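Local coordinates for protein-tyrosine-phosphatase (Shewanella sp., PDB 2Z72), which catalyses the hydrolytic removal of phosphate from phosphotyrosine in proteins, probably using two zinc ions held in a calcineurin-like phosphoesterase fold, at residues 23-28 / 42-47; 29-34 / 171-176; 71-76 / 316-321; 320-325 / 332-337. One frame throughout, in Å; residues are numbered along the deposited sequence. Where two conformers were deposited one is given.

Interaction 1. Residues 23-28 / 42-47; sequences AYWICD and NRPEHC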
loop_
_atom_site.group_PDB
_atom_site.type_symbol
_atom_site.label_atom_id
_atom_site.label_comp_id
_atom_site.label_asym_id
_atom_site.label_seq_id
_atom_site.Cartn_x
_atom_site.Cartn_y
_atom_site.Cartn_z
ATOM N N ALA A 23 17.717 -5.897 -14.634
ATOM C CA ALA A 23 17.702 -5.776 -13.198
ATOM C C ALA A 23 19.042 -5.233 -12.680
ATOM O O ALA A 23 20.117 -5.745 -13.054
ATOM C CB ALA A 23 17.397 -7.116 -12.549
ATOM N N TYR A 24 18.948 -4.257 -11.786
ATOM C CA TYR A 24 20.052 -3.673 -11.078
ATOM C C TYR A 24 20.031 -4.181 -9.629
ATOM O O TYR A 24 18.998 -4.052 -8.960
ATOM C CB TYR A 24 19.994 -2.165 -11.095
ATOM C CG TYR A 24 20.140 -1.543 -12.449
ATOM C CD1 TYR A 24 19.065 -1.074 -13.180
ATOM C CD2 TYR A 24 21.321 -1.413 -13.070
ATOM C CE1 TYR A 24 19.235 -0.506 -14.419
ATOM C CE2 TYR A 24 21.487 -0.860 -14.329
ATOM C CZ TYR A 24 20.451 -0.409 -15.002
ATOM O OH TYR A 24 20.593 0.132 -16.233
ATOM N N TRP A 25 21.150 -4.688 -9.151
ATOM C CA TRP A 25 21.291 -5.285 -7.840
ATOM C C TRP A 25 22.423 -4.606 -7.124
ATOM O O TRP A 25 23.519 -4.419 -7.706
ATOM C CB TRP A 25 21.616 -6.765 -7.920
ATOM C CG TRP A 25 20.738 -7.570 -8.813
ATOM C CD1 TRP A 25 20.851 -7.687 -10.173
ATOM C CD2 TRP A 25 19.618 -8.381 -8.485
ATOM N NE1 TRP A 25 19.901 -8.484 -10.682
ATOM C CE2 TRP A 25 19.105 -8.955 -9.681
ATOM C CE3 TRP A 25 18.981 -8.705 -7.280
ATOM C CZ2 TRP A 25 17.996 -9.809 -9.677
ATOM C CZ3 TRP A 25 17.886 -9.561 -7.293
ATOM C CH2 TRP A 25 17.388 -10.116 -8.500
ATOM N N ILE A 26 22.205 -4.227 -5.863
ATOM C CA ILE A 26 23.298 -3.808 -4.991
ATOM C C ILE A 26 23.729 -5.012 -4.174
ATOM O O ILE A 26 22.952 -5.535 -3.390
ATOM C CB ILE A 26 22.889 -2.664 -4.051
ATOM C CG1 ILE A 26 22.269 -1.525 -4.794
ATOM C CG2 ILE A 26 24.105 -2.208 -3.249
ATOM C CD1 ILE A 26 23.040 -1.033 -6.013
ATOM N N CYS A 27 24.951 -5.486 -4.439
ATOM C CA CYS A 27 25.476 -6.687 -3.791
ATOM C C CYS A 27 26.795 -6.320 -3.123
ATOM O O CYS A 27 27.782 -6.054 -3.813
ATOM C CB CYS A 27 25.669 -7.787 -4.832
ATOM S SG CYS A 27 24.254 -8.113 -5.863
ATOM N N ASP A 28 26.846 -6.237 -1.809
ATOM C CA ASP A 28 28.081 -5.881 -1.079
ATOM C C ASP A 28 28.587 -4.540 -1.548
ATOM O O ASP A 28 29.815 -4.398 -1.776
ATOM C CB ASP A 28 29.136 -6.944 -1.273
ATOM C CG ASP A 28 30.158 -7.098 -0.164
ATOM O OD1 ASP A 28 30.053 -6.557 0.949
ATOM O OD2 ASP A 28 31.102 -7.846 -0.500
ATOM N N ASN A 42 16.211 -13.258 -11.593
ATOM C CA ASN A 42 17.098 -14.109 -10.829
ATOM C C ASN A 42 18.288 -13.325 -10.314
ATOM O O ASN A 42 18.922 -12.575 -11.057
ATOM C CB ASN A 42 17.631 -15.273 -11.672
ATOM C CG ASN A 42 16.517 -16.276 -11.933
ATOM O OD1 ASN A 42 15.541 -16.365 -11.182
ATOM N ND2 ASN A 42 16.729 -16.995 -13.018
ATOM N N ARG A 43 18.596 -13.550 -9.036
ATOM C CA ARG A 43 19.681 -12.803 -8.397
ATOM C C ARG A 43 20.982 -13.379 -8.844
ATOM O O ARG A 43 21.185 -14.582 -8.974
ATOM C CB ARG A 43 19.453 -12.990 -6.886
ATOM C CG ARG A 43 20.467 -12.588 -5.963
ATOM C CD ARG A 43 20.531 -13.390 -4.675
ATOM N NE ARG A 43 19.345 -13.828 -4.126
ATOM C CZ ARG A 43 18.730 -14.910 -3.746
ATOM N NH1 ARG A 43 19.215 -16.134 -3.826
ATOM N NH2 ARG A 43 17.511 -14.808 -3.224
ATOM N N PRO A 44 21.982 -12.548 -9.075
ATOM C CA PRO A 44 23.291 -13.115 -9.300
ATOM C C PRO A 44 23.900 -13.750 -8.056
ATOM O O PRO A 44 23.403 -13.644 -6.935
ATOM C CB PRO A 44 24.055 -11.848 -9.594
ATOM C CG PRO A 44 23.251 -10.637 -9.392
ATOM C CD PRO A 44 21.917 -11.090 -9.057
ATOM N N GLU A 45 25.016 -14.445 -8.292
ATOM C CA GLU A 45 25.751 -14.995 -7.120
ATOM C C GLU A 45 26.304 -13.882 -6.260
ATOM O O GLU A 45 26.520 -12.702 -6.588
ATOM C CB GLU A 45 26.801 -15.962 -7.693
ATOM C CG GLU A 45 26.268 -17.295 -8.221
ATOM C CD GLU A 45 27.313 -18.055 -9.003
ATOM O OE1 GLU A 45 27.930 -17.363 -9.866
ATOM O OE2 GLU A 45 27.552 -19.262 -8.816
ATOM N N HIS A 46 26.661 -14.172 -5.030
ATOM C CA HIS A 46 27.276 -13.197 -4.164
ATOM C C HIS A 46 26.297 -12.044 -3.891
ATOM O O HIS A 46 26.817 -10.950 -3.724
ATOM C CB HIS A 46 28.584 -12.570 -4.674
ATOM C CG HIS A 46 29.590 -13.291 -5.477
ATOM N ND1 HIS A 46 30.414 -12.666 -6.413
ATOM C CD2 HIS A 46 29.955 -14.611 -5.487
ATOM C CE1 HIS A 46 31.196 -13.583 -6.929
ATOM N NE2 HIS A 46 30.946 -14.770 -6.402
ATOM N N CYS A 47 25.016 -12.348 -3.905
ATOM C CA CYS A 47 24.093 -11.250 -3.664
ATOM C C CYS A 47 23.050 -11.456 -2.563
ATOM O O CYS A 47 21.906 -11.028 -2.727
ATOM C CB CYS A 47 23.415 -10.985 -5.032
ATOM S SG CYS A 47 23.014 -9.251 -4.860
#
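Trp25 lays one face of its indole under the chain at Arg43 and Pro44, while a disulfide joins Cys27, two residues further along the strand, to Cys47. Two CH-pi contacts and this disulfide fasten the irregular segment 42-47 to strand 22-27, the middle strand of a three-stranded antiparallel sheet. Pro44 CD stands 3.5 Å from the centroid of the five-membered ring and only 5° from its normal, which defines an approach over the face. Arg43 meets the six-membered ring through its backbone: CA lies 3.7 Å from that centroid, on the same face as the proline. Arg43 CB also reaches Trp25 CZ3, at 3.8 Å; beyond it the side chain crosses the indole at about a right angle and turns away, NH2 bonding Leu50 O. Next to these contacts, Asn42 O comes within 3.2 Å of Trp25 CZ2. The indole is also held from its own sheet, since Trp25 NE1 bonds Thr34 OG1 on strand 30-35. In Cys27 the sulfur is anti to the carbonyl carbon (chi1 -51°), which turns it toward segment 42-47. Cys27 CB packs 3.5 Å from His46 O, and the SG atoms of Cys27 and Cys47 join at 2.0 Å, with a chi3 of -86° in the conformer given, close to the relaxed value for a disulfide.

Interaction 2. Residues 29-34 / 171-176; sequences NRLKTT and TLINRP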
loop_
_atom_site.group_PDB
_atom_site.type_symbol
_atom_site.label_atom_id
_atom_site.label_comp_id
_atom_site.label_asym_id
_atom_site.label_seq_id
_atom_site.Cartn_x
_atom_site.Cartn_y
_atom_site.Cartn_z
ATOM N N ASN A 29 27.750 -3.554 -1.642
ATOM C CA ASN A 29 28.083 -2.183 -1.998
ATOM C C ASN A 29 28.673 -2.037 -3.409
ATOM O O ASN A 29 29.316 -1.031 -3.711
ATOM C CB ASN A 29 28.978 -1.432 -1.020
ATOM C CG ASN A 29 28.202 -0.817 0.142
ATOM O OD1 ASN A 29 26.984 -1.018 0.254
ATOM N ND2 ASN A 29 28.892 -0.117 1.039
ATOM N N ARG A 30 28.353 -2.970 -4.293
ATOM C CA ARG A 30 28.773 -2.871 -5.660
ATOM C C ARG A 30 27.528 -3.176 -6.518
ATOM O O ARG A 30 26.601 -3.874 -6.096
ATOM C CB ARG A 30 29.882 -3.876 -5.974
ATOM C CG ARG A 30 31.185 -3.618 -5.253
ATOM C CD ARG A 30 32.156 -2.626 -5.910
ATOM N NE ARG A 30 31.704 -1.238 -5.728
ATOM C CZ ARG A 30 31.890 -0.347 -4.786
ATOM N NH1 ARG A 30 31.333 0.866 -4.921
ATOM N NH2 ARG A 30 32.629 -0.737 -3.737
ATOM N N LEU A 31 27.494 -2.662 -7.732
ATOM C CA LEU A 31 26.381 -2.889 -8.639
ATOM C C LEU A 31 26.607 -4.101 -9.501
ATOM O O LEU A 31 27.640 -4.238 -10.133
ATOM C CB LEU A 31 26.233 -1.642 -9.510
ATOM C CG LEU A 31 25.077 -1.661 -10.518
ATOM C CD1 LEU A 31 23.723 -1.855 -9.829
ATOM C CD2 LEU A 31 25.085 -0.404 -11.373
ATOM N N LYS A 32 25.576 -4.907 -9.605
ATOM C CA LYS A 32 25.472 -5.971 -10.583
ATOM C C LYS A 32 24.255 -5.692 -11.452
ATOM O O LYS A 32 23.210 -5.316 -10.947
ATOM C CB LYS A 32 25.446 -7.355 -9.979
ATOM C CG LYS A 32 26.723 -7.853 -9.271
ATOM C CD LYS A 32 26.681 -9.339 -8.940
ATOM C CE LYS A 32 27.917 -9.987 -8.314
ATOM N NZ LYS A 32 27.856 -11.494 -8.298
ATOM N N THR A 33 24.392 -5.854 -12.752
ATOM C CA THR A 33 23.311 -5.622 -13.705
ATOM C C THR A 33 23.121 -6.875 -14.485
ATOM O O THR A 33 24.055 -7.429 -15.060
ATOM C CB THR A 33 23.700 -4.469 -14.654
ATOM O OG1 THR A 33 24.016 -3.341 -13.840
ATOM C CG2 THR A 33 22.574 -4.177 -15.615
ATOM N N THR A 34 21.864 -7.386 -14.545
ATOM C CA THR A 34 21.536 -8.594 -15.226
ATOM C C THR A 34 20.421 -8.344 -16.261
ATOM O O THR A 34 19.609 -7.451 -16.131
ATOM C CB THR A 34 21.117 -9.721 -14.289
ATOM O OG1 THR A 34 19.923 -9.316 -13.579
ATOM C CG2 THR A 34 22.225 -10.029 -13.280
ATOM N N THR A 171 23.533 6.257 -5.718
ATOM C CA THR A 171 24.917 6.550 -6.212
ATOM C C THR A 171 25.289 5.533 -7.259
ATOM O O THR A 171 25.742 5.892 -8.364
ATOM C CB THR A 171 25.892 6.566 -5.039
ATOM O OG1 THR A 171 25.564 7.665 -4.179
ATOM C CG2 THR A 171 27.308 6.877 -5.570
ATOM N N LEU A 172 25.152 4.240 -6.986
ATOM C CA LEU A 172 25.651 3.205 -7.900
ATOM C C LEU A 172 24.873 3.098 -9.187
ATOM O O LEU A 172 25.461 2.878 -10.231
ATOM C CB LEU A 172 25.694 1.855 -7.190
ATOM C CG LEU A 172 26.721 1.752 -6.068
ATOM C CD1 LEU A 172 26.605 0.411 -5.388
ATOM C CD2 LEU A 172 28.163 1.940 -6.599
ATOM N N ILE A 173 23.579 3.318 -9.104
ATOM C CA ILE A 173 22.715 3.323 -10.302
ATOM C C ILE A 173 22.657 4.694 -10.936
ATOM O O ILE A 173 22.089 4.936 -12.042
ATOM C CB ILE A 173 21.335 2.738 -9.964
ATOM C CG1 ILE A 173 21.459 1.340 -9.387
ATOM C CG2 ILE A 173 20.384 2.675 -11.138
ATOM C CD1 ILE A 173 20.236 0.784 -8.692
ATOM N N ASN A 174 23.252 5.661 -10.250
ATOM C CA ASN A 174 23.405 6.991 -10.751
ATOM C C ASN A 174 22.119 7.667 -11.188
ATOM O O ASN A 174 21.978 8.229 -12.271
ATOM C CB ASN A 174 24.476 6.988 -11.896
ATOM C CG ASN A 174 24.990 8.365 -12.165
ATOM O OD1 ASN A 174 24.966 9.266 -11.336
ATOM N ND2 ASN A 174 25.505 8.510 -13.377
ATOM N N ARG A 175 21.146 7.617 -10.285
ATOM C CA ARG A 175 19.900 8.343 -10.483
ATOM C C ARG A 175 19.259 8.561 -9.134
ATOM O O ARG A 175 19.484 7.757 -8.210
ATOM C CB ARG A 175 19.016 7.680 -11.462
ATOM C CG ARG A 175 18.562 6.357 -11.006
ATOM C CD ARG A 175 18.098 5.604 -12.255
ATOM N NE ARG A 175 19.202 5.007 -13.007
ATOM C CZ ARG A 175 19.070 4.172 -14.032
ATOM N NH1 ARG A 175 17.862 3.821 -14.444
ATOM N NH2 ARG A 175 20.147 3.689 -14.629
ATOM N N PRO A 176 18.477 9.622 -9.061
ATOM C CA PRO A 176 17.849 9.932 -7.770
ATOM C C PRO A 176 16.765 8.936 -7.419
ATOM O O PRO A 176 16.241 8.175 -8.255
ATOM C CB PRO A 176 17.275 11.326 -7.933
ATOM C CG PRO A 176 17.073 11.477 -9.379
ATOM C CD PRO A 176 18.154 10.677 -10.062
#
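Apolar contact dominates between Leu31, on the edge strand 30-35, and Leu172 with Ile173 at the C-terminal end of helix 166-172. Leu31 CB and Leu172 CB face each other at 4.2 Å. Beyond them the Leu31 side chain forks: with CG anti to the backbone N (chi1 -178°), CD1 meets Ile173 CG1 at 3.9 Å, and CD2 lies 3.5 Å from Leu172 O. A second group of contacts sets methyls against polar atoms. Leu172 CD1 touches Asn29 O at 3.5 Å, and its sister CD2 is 3.7 Å from Arg30 NH1, whose side chain folds back at chi2 and chi3 to cross the leucine at about a right angle. The hydrogen bonds at this helix end are local to it. Asn174, with positive phi, is the C-prime residue of a Schellman motif that ends the helix, and Arg175 NE donates to Ile173 O at 3.0 Å from above the carbonyl plane. Strand and helix end therefore meet through van der Waals contact, without directional bonds between the two segments.

Interaction 3. Residues 71-76 / 316-321; sequences KKVVAL and LLLENN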
loop_
_atom_site.group_PDB
_atom_site.type_symbol
_atom_site.label_atom_id
_atom_site.label_comp_id
_atom_site.label_asym_id
_atom_site.label_seq_id
_atom_site.Cartn_x
_atom_site.Cartn_y
_atom_site.Cartn_z
ATOM N N LYS A 71 -16.649 -11.987 0.211
ATOM C CA LYS A 71 -16.903 -12.700 1.463
ATOM C C LYS A 71 -15.905 -12.366 2.561
ATOM O O LYS A 71 -16.293 -12.276 3.723
ATOM C CB LYS A 71 -16.982 -14.215 1.228
ATOM C CG LYS A 71 -18.239 -14.599 0.399
ATOM C CD LYS A 71 -18.374 -16.063 0.146
ATOM C CE LYS A 71 -19.589 -16.423 -0.750
ATOM N NZ LYS A 71 -19.763 -15.522 -1.937
ATOM N N LYS A 72 -14.616 -12.195 2.199
ATOM C CA LYS A 72 -13.625 -12.002 3.295
ATOM C C LYS A 72 -12.592 -11.003 2.838
ATOM O O LYS A 72 -12.108 -11.089 1.698
ATOM C CB LYS A 72 -13.127 -13.306 3.812
ATOM C CG LYS A 72 -12.114 -14.034 3.199
ATOM C CD LYS A 72 -11.667 -15.363 3.806
ATOM C CE LYS A 72 -10.710 -15.887 2.724
ATOM N NZ LYS A 72 -10.259 -17.241 3.034
ATOM N N VAL A 73 -12.280 -10.118 3.729
ATOM C CA VAL A 73 -11.315 -9.035 3.453
ATOM C C VAL A 73 -10.367 -8.960 4.654
ATOM O O VAL A 73 -10.815 -9.059 5.800
ATOM C CB VAL A 73 -12.036 -7.684 3.269
ATOM C CG1 VAL A 73 -11.030 -6.558 2.931
ATOM C CG2 VAL A 73 -13.072 -7.735 2.161
ATOM N N VAL A 74 -9.094 -8.724 4.390
ATOM C CA VAL A 74 -8.130 -8.338 5.409
ATOM C C VAL A 74 -7.524 -7.005 5.027
ATOM O O VAL A 74 -7.240 -6.713 3.858
ATOM C CB VAL A 74 -7.131 -9.510 5.478
ATOM C CG1 VAL A 74 -6.299 -9.674 4.204
ATOM C CG2 VAL A 74 -6.193 -9.297 6.637
ATOM N N ALA A 75 -7.307 -6.138 6.025
ATOM C CA ALA A 75 -6.744 -4.825 5.777
ATOM C C ALA A 75 -5.609 -4.539 6.742
ATOM O O ALA A 75 -5.647 -4.941 7.917
ATOM C CB ALA A 75 -7.823 -3.754 5.916
ATOM N N LEU A 76 -4.631 -3.821 6.249
ATOM C CA LEU A 76 -3.438 -3.430 7.002
ATOM C C LEU A 76 -2.774 -2.300 6.258
ATOM O O LEU A 76 -3.135 -1.968 5.137
ATOM C CB LEU A 76 -2.482 -4.597 7.290
ATOM C CG LEU A 76 -1.767 -5.184 6.041
ATOM C CD1 LEU A 76 -0.694 -6.167 6.497
ATOM C CD2 LEU A 76 -2.689 -5.920 5.095
ATOM N N LEU A 316 -6.911 -6.124 10.292
ATOM C CA LEU A 316 -8.346 -6.159 10.419
ATOM C C LEU A 316 -8.892 -7.217 9.477
ATOM O O LEU A 316 -8.520 -7.242 8.300
ATOM C CB LEU A 316 -8.926 -4.782 10.049
ATOM C CG LEU A 316 -10.448 -4.696 9.930
ATOM C CD1 LEU A 316 -11.100 -4.891 11.310
ATOM C CD2 LEU A 316 -10.847 -3.371 9.330
ATOM N N LEU A 317 -9.766 -8.051 9.987
ATOM C CA LEU A 317 -10.467 -9.051 9.217
ATOM C C LEU A 317 -11.940 -8.688 9.192
ATOM O O LEU A 317 -12.524 -8.442 10.248
ATOM C CB LEU A 317 -10.262 -10.421 9.803
ATOM C CG LEU A 317 -10.993 -11.609 9.199
ATOM C CD1 LEU A 317 -10.640 -11.852 7.770
ATOM C CD2 LEU A 317 -10.684 -12.850 10.106
ATOM N N LEU A 318 -12.506 -8.670 7.985
ATOM C CA LEU A 318 -13.962 -8.410 7.802
ATOM C C LEU A 318 -14.563 -9.614 7.149
ATOM O O LEU A 318 -14.290 -9.945 5.962
ATOM C CB LEU A 318 -14.182 -7.170 6.918
ATOM C CG LEU A 318 -13.438 -5.903 7.365
ATOM C CD1 LEU A 318 -12.076 -5.727 6.730
ATOM C CD2 LEU A 318 -14.240 -4.652 7.059
ATOM N N GLU A 319 -15.400 -10.357 7.874
ATOM C CA GLU A 319 -15.931 -11.615 7.428
ATOM C C GLU A 319 -17.170 -11.951 8.261
ATOM O O GLU A 319 -17.134 -11.630 9.461
ATOM C CB GLU A 319 -14.873 -12.718 7.640
ATOM C CG GLU A 319 -15.172 -14.047 7.059
ATOM C CD GLU A 319 -14.034 -15.062 7.125
ATOM O OE1 GLU A 319 -14.137 -16.045 6.344
ATOM O OE2 GLU A 319 -13.102 -14.849 7.950
ATOM N N ASN A 320 -18.158 -12.547 7.657
ATOM C CA ASN A 320 -19.355 -12.960 8.393
ATOM C C ASN A 320 -19.960 -11.836 9.247
ATOM O O ASN A 320 -20.480 -12.091 10.330
ATOM C CB ASN A 320 -19.020 -14.124 9.320
ATOM C CG ASN A 320 -18.488 -15.353 8.607
ATOM O OD1 ASN A 320 -19.068 -15.707 7.570
ATOM N ND2 ASN A 320 -17.445 -16.011 9.121
ATOM N N ASN A 321 -19.949 -10.633 8.720
ATOM C CA ASN A 321 -20.534 -9.472 9.376
ATOM C C ASN A 321 -19.937 -9.156 10.726
ATOM O O ASN A 321 -20.599 -8.633 11.623
ATOM C CB ASN A 321 -22.028 -9.727 9.528
ATOM C CG ASN A 321 -22.574 -9.225 8.182
ATOM O OD1 ASN A 321 -23.026 -9.921 7.271
ATOM N ND2 ASN A 321 -22.443 -7.888 8.177
HETATM O O HOH W 1 -18.544 -12.988 4.947
#
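Val73 and Leu318 form the closely bonded middle of this contact, a hydrogen-bonded antiparallel pair. Leu318 N donates to Val73 O at 2.8 Å, almost straight at 175°, and Val73 N returns a bond to Leu318 O. Ala75 and Leu316 repeat the exchange, with Ala75 N to Leu316 O at 2.8 Å. Between them, Val74 CA comes within 3.1 Å of Leu316 O. Leu318 CD1 packs on Val73 CB at 4.0 Å, and Tyr205 of strand 203-206 touches both residues. Strands 72-76 and 315-319 thus join antiparallel (164°) in a mixed sheet, in which strand 108-111 pairs in parallel with 72-76, within the layered fold of calcineurin-like phosphoesterases. The end at Lys72 and Glu319 is looser. Their side chains run side by side, and a methylene approaches a carboxylate oxygen, Lys72 CD to Glu319 OE1 at 3.6 Å, while the charged atoms do not touch; the lysine makes a cation-pi contact with Phe104. At exposed Lys71 and Asn320 a water replaces direct pairing, donating to Lys71 O at 2.7 Å and accepting from Asn320 N.

Interaction 4. Residues 320-325 / 332-337; sequences NNRLIR and RETLQE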
loop_
_atom_site.group_PDB
_atom_site.type_symbol
_atom_site.label_atom_id
_atom_site.label_comp_id
_atom_site.label_asym_id
_atom_site.label_seq_id
_atom_site.Cartn_x
_atom_site.Cartn_y
_atom_site.Cartn_z
ATOM N N ASN A 320 -18.158 -12.547 7.657
ATOM C CA ASN A 320 -19.355 -12.960 8.393
ATOM C C ASN A 320 -19.960 -11.836 9.247
ATOM O O ASN A 320 -20.480 -12.091 10.330
ATOM C CB ASN A 320 -19.020 -14.124 9.320
ATOM C CG ASN A 320 -18.488 -15.353 8.607
ATOM O OD1 ASN A 320 -19.068 -15.707 7.570
ATOM N ND2 ASN A 320 -17.445 -16.011 9.121
ATOM N N ASN A 321 -19.949 -10.633 8.720
ATOM C CA ASN A 321 -20.534 -9.472 9.376
ATOM C C ASN A 321 -19.937 -9.156 10.726
ATOM O O ASN A 321 -20.599 -8.633 11.623
ATOM C CB ASN A 321 -22.028 -9.727 9.528
ATOM C CG ASN A 321 -22.574 -9.225 8.182
ATOM O OD1 ASN A 321 -23.026 -9.921 7.271
ATOM N ND2 ASN A 321 -22.443 -7.888 8.177
ATOM N N ARG A 322 -18.648 -9.513 10.849
ATOM C CA ARG A 322 -17.838 -9.186 11.991
ATOM C C ARG A 322 -16.658 -8.297 11.545
ATOM O O ARG A 322 -16.195 -8.435 10.397
ATOM C CB ARG A 322 -17.265 -10.393 12.704
ATOM C CG ARG A 322 -18.360 -11.286 13.269
ATOM C CD ARG A 322 -17.682 -12.264 14.257
ATOM N NE ARG A 322 -18.614 -13.195 14.800
ATOM C CZ ARG A 322 -18.993 -14.319 14.197
ATOM N NH1 ARG A 322 -18.524 -14.661 12.990
ATOM N NH2 ARG A 322 -19.863 -15.088 14.834
ATOM N N LEU A 323 -16.194 -7.525 12.494
ATOM C CA LEU A 323 -14.917 -6.833 12.386
ATOM C C LEU A 323 -14.005 -7.440 13.431
ATOM O O LEU A 323 -14.354 -7.387 14.616
ATOM C CB LEU A 323 -15.046 -5.327 12.622
ATOM C CG LEU A 323 -15.990 -4.581 11.713
ATOM C CD1 LEU A 323 -16.232 -3.178 12.252
ATOM C CD2 LEU A 323 -15.418 -4.581 10.328
ATOM N N ILE A 324 -12.875 -7.992 13.009
ATOM C CA ILE A 324 -11.991 -8.746 13.889
ATOM C C ILE A 324 -10.598 -8.161 13.860
ATOM O O ILE A 324 -10.040 -7.931 12.767
ATOM C CB ILE A 324 -11.965 -10.217 13.499
ATOM C CG1 ILE A 324 -13.405 -10.806 13.639
ATOM C CG2 ILE A 324 -10.899 -10.984 14.267
ATOM C CD1 ILE A 324 -13.681 -12.066 12.919
ATOM N N ARG A 325 -10.032 -7.924 15.013
ATOM C CA ARG A 325 -8.646 -7.544 15.199
ATOM C C ARG A 325 -7.787 -8.810 15.197
ATOM O O ARG A 325 -7.997 -9.692 16.016
ATOM C CB ARG A 325 -8.519 -6.789 16.519
ATOM C CG ARG A 325 -7.102 -6.462 16.969
ATOM C CD ARG A 325 -7.207 -5.740 18.316
ATOM N NE ARG A 325 -5.907 -5.604 18.923
ATOM C CZ ARG A 325 -5.525 -5.712 20.172
ATOM N NH1 ARG A 325 -6.429 -5.985 21.119
ATOM N NH2 ARG A 325 -4.253 -5.535 20.417
ATOM N N ARG A 332 -6.960 -13.408 17.919
ATOM C CA ARG A 332 -7.997 -12.582 17.347
ATOM C C ARG A 332 -8.873 -12.018 18.444
ATOM O O ARG A 332 -9.145 -12.762 19.407
ATOM C CB ARG A 332 -8.969 -13.405 16.504
ATOM C CG ARG A 332 -8.260 -14.504 15.779
ATOM C CD ARG A 332 -7.573 -13.569 14.588
ATOM N NE ARG A 332 -8.660 -14.166 13.476
ATOM C CZ ARG A 332 -8.422 -15.407 13.086
ATOM N NH1 ARG A 332 -9.210 -16.022 12.190
ATOM N NH2 ARG A 332 -7.376 -16.176 13.489
ATOM N N GLU A 333 -9.409 -10.827 18.284
ATOM C CA GLU A 333 -10.386 -10.196 19.166
ATOM C C GLU A 333 -11.447 -9.539 18.329
ATOM O O GLU A 333 -11.146 -8.766 17.431
ATOM C CB GLU A 333 -9.671 -9.150 20.034
ATOM C CG GLU A 333 -8.725 -9.906 20.954
ATOM C CD GLU A 333 -8.186 -9.223 22.159
ATOM O OE1 GLU A 333 -7.043 -9.616 22.529
ATOM O OE2 GLU A 333 -8.928 -8.355 22.693
ATOM N N THR A 334 -12.689 -9.778 18.652
ATOM C CA THR A 334 -13.769 -9.186 17.869
ATOM C C THR A 334 -13.965 -7.725 18.269
ATOM O O THR A 334 -14.116 -7.521 19.467
ATOM C CB THR A 334 -15.067 -10.004 18.040
ATOM O OG1 THR A 334 -14.753 -11.311 17.507
ATOM C CG2 THR A 334 -16.182 -9.477 17.198
ATOM N N LEU A 335 -14.032 -6.832 17.296
ATOM C CA LEU A 335 -14.344 -5.437 17.564
ATOM C C LEU A 335 -15.821 -5.160 17.493
ATOM O O LEU A 335 -16.393 -4.386 18.256
ATOM C CB LEU A 335 -13.636 -4.477 16.603
ATOM C CG LEU A 335 -12.107 -4.601 16.541
ATOM C CD1 LEU A 335 -11.510 -3.661 15.540
ATOM C CD2 LEU A 335 -11.502 -4.349 17.916
ATOM N N GLN A 336 -16.492 -5.798 16.514
ATOM C CA GLN A 336 -17.914 -5.596 16.254
ATOM C C GLN A 336 -18.459 -6.920 15.743
ATOM O O GLN A 336 -17.881 -7.556 14.867
ATOM C CB GLN A 336 -18.211 -4.462 15.248
ATOM C CG GLN A 336 -19.659 -3.978 15.233
ATOM C CD GLN A 336 -19.906 -2.916 14.199
ATOM O OE1 GLN A 336 -19.987 -3.235 13.003
ATOM N NE2 GLN A 336 -20.057 -1.654 14.567
ATOM N N GLU A 337 -19.649 -7.295 16.248
ATOM C CA GLU A 337 -20.325 -8.443 15.616
ATOM C C GLU A 337 -21.767 -8.117 15.425
ATOM O O GLU A 337 -22.461 -7.553 16.289
ATOM C CB GLU A 337 -20.077 -9.680 16.367
ATOM C CG GLU A 337 -20.338 -9.813 17.847
ATOM C CD GLU A 337 -19.806 -11.248 18.106
ATOM O OE1 GLU A 337 -19.494 -11.593 19.261
ATOM O OE2 GLU A 337 -19.705 -11.996 17.092
HETATM O O HOH W 2 -5.191 -7.378 23.452
#
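Arg322 NE donates to Glu337 OE2 at 2.8 Å, a salt bridge in which the oxygen lies in the guanidinium plane, at its edge. The two side chains run alongside each other, yet their flat ends are turned 61° apart, and the bond meets OE2 nearly along its C-O axis. Glu337 gets there with CG held between the backbone N and the carbonyl carbon (chi1 53°). At the far end Arg325 and Glu333 also lie side by side, but their ion pair is long, NH1 to OE2 being 3.8 Å. A water bridges the pair, accepting from Arg325 NH1 and donating to Glu333 OE1, while Arg325 NH2 has a salt bridge to Glu314. Carbon-carbon contacts lie between the two ion pairs: Leu323 CB faces Leu335 CB at 4.3 Å, and Leu323 CD1 sits 3.8 Å from Gln336 CB. Beneath these side chains the backbone sets the register. Arg325 and Glu333 exchange two bonds, Arg325 N to Glu333 O measuring 2.8 Å. Leu323 N donates to Gln336 O, and Leu323 O accepts twice, from Leu335 N at 2.8 Å and from Gln336 N at 3.3 Å, the second donor on a lone pair. Further out, Leu323 packs on Leu318 and Gln336 NE2 bonds Asn341. Strands 322-326 and 332-334 form an antiparallel beta hairpin, and Leu335 and Gln336 both facing Leu323 make a classic beta bulge where the chain turns a corner.

In the fold
Interactions 1 and 2 lie on one side of the chain's centre and 3 and 4 on the other, with the centres of 1 and 3 about 38 Å apart. The first two share the small antiparallel sheet: strand 22-27 carries interaction 1 and its neighbour 30-35 carries interaction 2, and Trp25 N meets Lys32 O between them. Interactions 3 and 4 lie in the larger mixed sheet, on its neighbouring strands 315-319 and 322-326, where Leu317 N meets Ile324 O at 2.8 Å. Interaction 3 has the most buried residues, and backbone bonds dominate it; surface interaction 4 adds ion pairs to such bonds. Interaction 2, also superficial, is chiefly apolar, whereas partly buried interaction 1 relies on a disulfide and ring contacts.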